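Local coordinates for protein mialostatin (Ixodes ricinus, PDB 6ZTK) that inhibits cysteine cathepsins of the tick midgut and of the host, and so restrains digestion of blood proteins in the tick gut, at residues A[55-61]-A[88-93]. Numbering follows the deposited sequence.
Sequences VEGREYY and QSTCKI
Ile-93 lies against the ring of Tyr-61 at the end of the antiparallel hairpin of strands 60-74 and 78-92 that lies away from its connecting turn. As in other cystatins, that turn carries the QxVxG motif, here QIVAG, which in relatives enters the protease cleft. Ile-93 CB sits near Glu-59 O. CG1 stands anti to the carbonyl carbon (chi1 -67°), which sets Ile-93 CG1 over the Tyr-61 ring, 3.6 Å from its centroid, a CH-pi contact. CD1 runs on to Tyr-60 C and Arg-58 CB, while Ile-93 CG2 meets Val-55 CG1 at 3.8 Å. Cys-91 CB touches the edge of the Tyr-61 ring, and Cys-91 SG is disulfide-bonded to Cys-104. One water bridges Tyr-61 OH and Ile-93 O.

Ile-93 N donates to Glu-59 O (2.9 Å) and Tyr-61 N to Cys-91 O. These bonds flank Tyr-60 and Lys-92, an antiparallel non-hydrogen-bonded pair. At the Thr-90 corner, Ser-89 bonds both ways. Its N donates to Tyr-61 O, as does Ser-89 OG (2.7 Å), from above the carbonyl plane. Ser-89 OG accepts from Cys-91 N (3.0 Å), an ST turn.

Tyr-60 lies alongside Lys-92, whose CG is 3.5 Å from Tyr-60 CE2. The Gln-88 amide is 13° from parallel to the Tyr-60 ring. Glu-59 OE2 is 4.1 Å from Lys-92 NZ, too far for a salt bridge. The contact therefore relies on hydrogen bonds and aromatic packing, with charge attraction probably minor.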
ATOM      1  N   VAL A  55       3.684   9.629  -4.788  1.00 14.89           N
ATOM      2  CA  VAL A  55       4.171  10.140  -6.108  1.00 15.05           C
ATOM      3  C   VAL A  55       5.472  10.923  -6.011  1.00 15.85           C
ATOM      4  O   VAL A  55       6.215  11.021  -6.994  1.00 16.54           O
ATOM      5  CB  VAL A  55       3.058  10.938  -6.814  1.00 15.64           C
ATOM      6  CG1 VAL A  55       1.840  10.096  -7.206  1.00 15.24           C
ATOM      7  CG2 VAL A  55       2.581  12.143  -6.002  1.00 15.55           C
ATOM      8  N   GLU A  56       5.768  11.554  -4.850  1.00 17.60           N
ATOM      9  CA  GLU A  56       6.947  12.441  -4.740  1.00 21.60           C
ATOM     10  C   GLU A  56       8.221  11.704  -5.113  1.00 21.92           C
ATOM     11  O   GLU A  56       8.400  10.576  -4.715  1.00 22.69           O
ATOM     12  CB  GLU A  56       7.056  13.000  -3.325  1.00 26.35           C
ATOM     13  CG  GLU A  56       6.105  14.123  -3.099  1.00 36.05           C
ATOM     14  CD  GLU A  56       6.467  15.499  -3.678  1.00 41.95           C
ATOM     15  OE1 GLU A  56       5.531  16.299  -3.845  1.00 38.89           O
ATOM     16  OE2 GLU A  56       7.687  15.827  -3.821  1.00 46.19           O
ATOM     17  N   GLY A  57       8.999  12.344  -5.974  1.00 22.70           N
ATOM     18  CA  GLY A  57      10.344  11.870  -6.325  1.00 25.35           C
ATOM     19  C   GLY A  57      10.346  10.682  -7.269  1.00 27.46           C
ATOM     20  O   GLY A  57      11.375  10.000  -7.370  1.00 31.31           O
ATOM     21  N   ARG A  58       9.222  10.354  -7.878  1.00 21.65           N
ATOM     22  CA  ARG A  58       9.110   9.154  -8.710  1.00 21.34           C
ATOM     23  C   ARG A  58       8.761   9.535 -10.142  1.00 20.13           C
ATOM     24  O   ARG A  58       8.201  10.621 -10.367  1.00 21.98           O
ATOM     25  CB  ARG A  58       8.015   8.219  -8.201  1.00 20.47           C
ATOM     26  CG  ARG A  58       8.228   7.614  -6.808  1.00 21.63           C
ATOM     27  CD  ARG A  58       6.959   6.887  -6.406  1.00 22.47           C
ATOM     28  NE  ARG A  58       7.085   6.081  -5.194  1.00 27.30           N
ATOM     29  CZ  ARG A  58       7.097   6.537  -3.960  1.00 26.93           C
ATOM     30  NH1 ARG A  58       6.900   7.810  -3.705  1.00 27.85           N
ATOM     31  NH2 ARG A  58       7.209   5.688  -2.947  1.00 25.11           N
ATOM     32  N   GLU A  59       9.072   8.670 -11.099  1.00 19.56           N
ATOM     33  CA  GLU A  59       8.488   8.726 -12.459  1.00 18.29           C
ATOM     34  C   GLU A  59       7.334   7.749 -12.553  1.00 17.14           C
ATOM     35  O   GLU A  59       6.286   8.045 -13.151  1.00 17.75           O
ATOM     36  CB  GLU A  59       9.565   8.383 -13.487  1.00 20.29           C
ATOM     37  CG  GLU A  59       8.971   8.168 -14.860  1.00 21.28           C
ATOM     38  CD  GLU A  59       9.959   7.952 -15.983  1.00 24.63           C
ATOM     39  OE1 GLU A  59      11.129   7.687 -15.671  1.00 26.28           O
ATOM     40  OE2 GLU A  59       9.509   8.037 -17.130  1.00 25.40           O
ATOM     41  N   TYR A  60       7.506   6.577 -11.953  1.00 17.98           N
ATOM     42  CA  TYR A  60       6.526   5.494 -11.985  1.00 16.36           C
ATOM     43  C   TYR A  60       5.859   5.285 -10.630  1.00 16.04           C
ATOM     44  O   TYR A  60       6.553   5.381  -9.592  1.00 16.99           O
ATOM     45  CB  TYR A  60       7.153   4.151 -12.413  1.00 17.47           C
ATOM     46  CG  TYR A  60       7.759   4.139 -13.785  1.00 19.00           C
ATOM     47  CD1 TYR A  60       9.076   4.503 -14.007  1.00 22.12           C
ATOM     48  CD2 TYR A  60       6.976   3.757 -14.836  1.00 20.31           C
ATOM     49  CE1 TYR A  60       9.616   4.478 -15.284  1.00 25.59           C
ATOM     50  CE2 TYR A  60       7.507   3.723 -16.127  1.00 22.11           C
ATOM     51  CZ  TYR A  60       8.821   4.076 -16.338  1.00 25.11           C
ATOM     52  OH  TYR A  60       9.308   4.023 -17.628  1.00 32.55           O
ATOM     53  N   TYR A  61       4.559   4.969 -10.623  1.00 15.15           N
ATOM     54  CA  TYR A  61       3.951   4.381  -9.422  1.00 14.71           C
ATOM     55  C   TYR A  61       4.736   3.137  -8.983  1.00 16.31           C
ATOM     56  O   TYR A  61       5.139   2.325  -9.845  1.00 16.28           O
ATOM     57  CB  TYR A  61       2.473   4.048  -9.579  1.00 13.74           C
ATOM     58  CG  TYR A  61       1.571   5.248  -9.656  1.00 15.15           C
ATOM     59  CD1 TYR A  61       1.260   5.977  -8.526  1.00 14.78           C
ATOM     60  CD2 TYR A  61       1.002   5.612 -10.854  1.00 14.65           C
ATOM     61  CE1 TYR A  61       0.389   7.068  -8.594  1.00 14.59           C
ATOM     62  CE2 TYR A  61       0.141   6.685 -10.957  1.00 14.45           C
ATOM     63  CZ  TYR A  61      -0.149   7.428  -9.813  1.00 15.51           C
ATOM     64  OH  TYR A  61      -0.983   8.532  -9.910  1.00 16.28           O
ATOM     65  N   GLN A  88       8.843  -1.144  -8.589  1.00 15.56           N
ATOM     66  CA  GLN A  88       8.432  -0.146  -9.590  1.00 17.41           C
ATOM     67  C   GLN A  88       7.364  -0.765 -10.483  1.00 17.23           C
ATOM     68  O   GLN A  88       7.546  -1.926 -10.974  1.00 17.30           O
ATOM     69  CB  GLN A  88       9.652   0.306 -10.381  1.00 17.97           C
ATOM     70  CG  GLN A  88       9.392   1.470 -11.317  1.00 23.00           C
ATOM     71  CD  GLN A  88      10.681   1.884 -12.000  1.00 25.76           C
ATOM     72  OE1 GLN A  88      11.553   2.515 -11.374  1.00 33.40           O
ATOM     73  NE2 GLN A  88      10.805   1.512 -13.254  1.00 30.30           N
ATOM     74  N   SER A  89       6.265  -0.044 -10.736  1.00 17.16           N
ATOM     75  CA  SER A  89       5.238  -0.483 -11.703  1.00 16.59           C
ATOM     76  C   SER A  89       5.594   0.090 -13.079  1.00 17.41           C
ATOM     77  O   SER A  89       6.502   0.899 -13.201  1.00 17.75           O
ATOM     78  CB  SER A  89       3.823  -0.073 -11.361  1.00 18.96           C
ATOM     79  OG  SER A  89       3.568   1.284 -11.765  1.00 15.81           O
ATOM     80  N   THR A  90       4.820  -0.334 -14.062  1.00 17.90           N
ATOM     81  CA  THR A  90       4.949   0.188 -15.450  1.00 18.80           C
ATOM     82  C   THR A  90       4.135   1.448 -15.678  1.00 20.04           C
ATOM     83  O   THR A  90       4.159   1.931 -16.825  1.00 21.27           O
ATOM     84  CB  THR A  90       4.518  -0.896 -16.435  1.00 18.94           C
ATOM     85  OG1 THR A  90       3.170  -1.258 -16.173  1.00 20.89           O
ATOM     86  CG2 THR A  90       5.456  -2.084 -16.341  1.00 23.76           C
ATOM     87  N   CYS A  91       3.401   1.938 -14.696  1.00 18.36           N
ATOM     88  CA  CYS A  91       2.519   3.128 -14.858  1.00 17.70           C
ATOM     89  C   CYS A  91       3.324   4.412 -14.602  1.00 18.02           C
ATOM     90  O   CYS A  91       3.780   4.650 -13.450  1.00 17.53           O
ATOM     91  CB  CYS A  91       1.371   3.140 -13.895  1.00 19.28           C
ATOM     92  SG  CYS A  91       0.018   2.007 -14.299  1.00 22.50           S
ATOM     93  N   LYS A  92       3.479   5.276 -15.615  1.00 17.21           N
ATOM     94  CA  LYS A  92       4.097   6.603 -15.437  1.00 16.57           C
ATOM     95  C   LYS A  92       3.061   7.510 -14.760  1.00 16.67           C
ATOM     96  O   LYS A  92       1.943   7.637 -15.224  1.00 18.61           O
ATOM     97  CB  LYS A  92       4.514   7.202 -16.784  1.00 18.80           C
ATOM     98  CG  LYS A  92       5.717   6.519 -17.356  1.00 21.97           C
ATOM     99  CD  LYS A  92       6.087   7.043 -18.708  1.00 27.89           C
ATOM    100  CE  LYS A  92       7.315   6.347 -19.247  1.00 31.90           C
ATOM    101  NZ  LYS A  92       7.614   6.873 -20.600  1.00 40.14           N
ATOM    102  N   ILE A  93       3.453   8.162 -13.679  1.00 15.20           N
ATOM    103  CA  ILE A  93       2.486   9.007 -12.918  1.00 14.64           C
ATOM    104  C   ILE A  93       1.978  10.202 -13.773  1.00 14.56           C
ATOM    105  O   ILE A  93       0.812  10.539 -13.704  1.00 15.10           O
ATOM    106  CB  ILE A  93       3.227   9.499 -11.676  1.00 14.52           C
ATOM    107  CG1 ILE A  93       3.542   8.338 -10.741  1.00 14.09           C
ATOM    108  CG2 ILE A  93       2.451  10.611 -10.960  1.00 15.18           C
ATOM    109  CD1 ILE A  93       4.641   8.625  -9.741  1.00 15.43           C
TER
HETATM  110  O   HOH W   1      -1.395   9.448 -12.377  1.00 18.44           O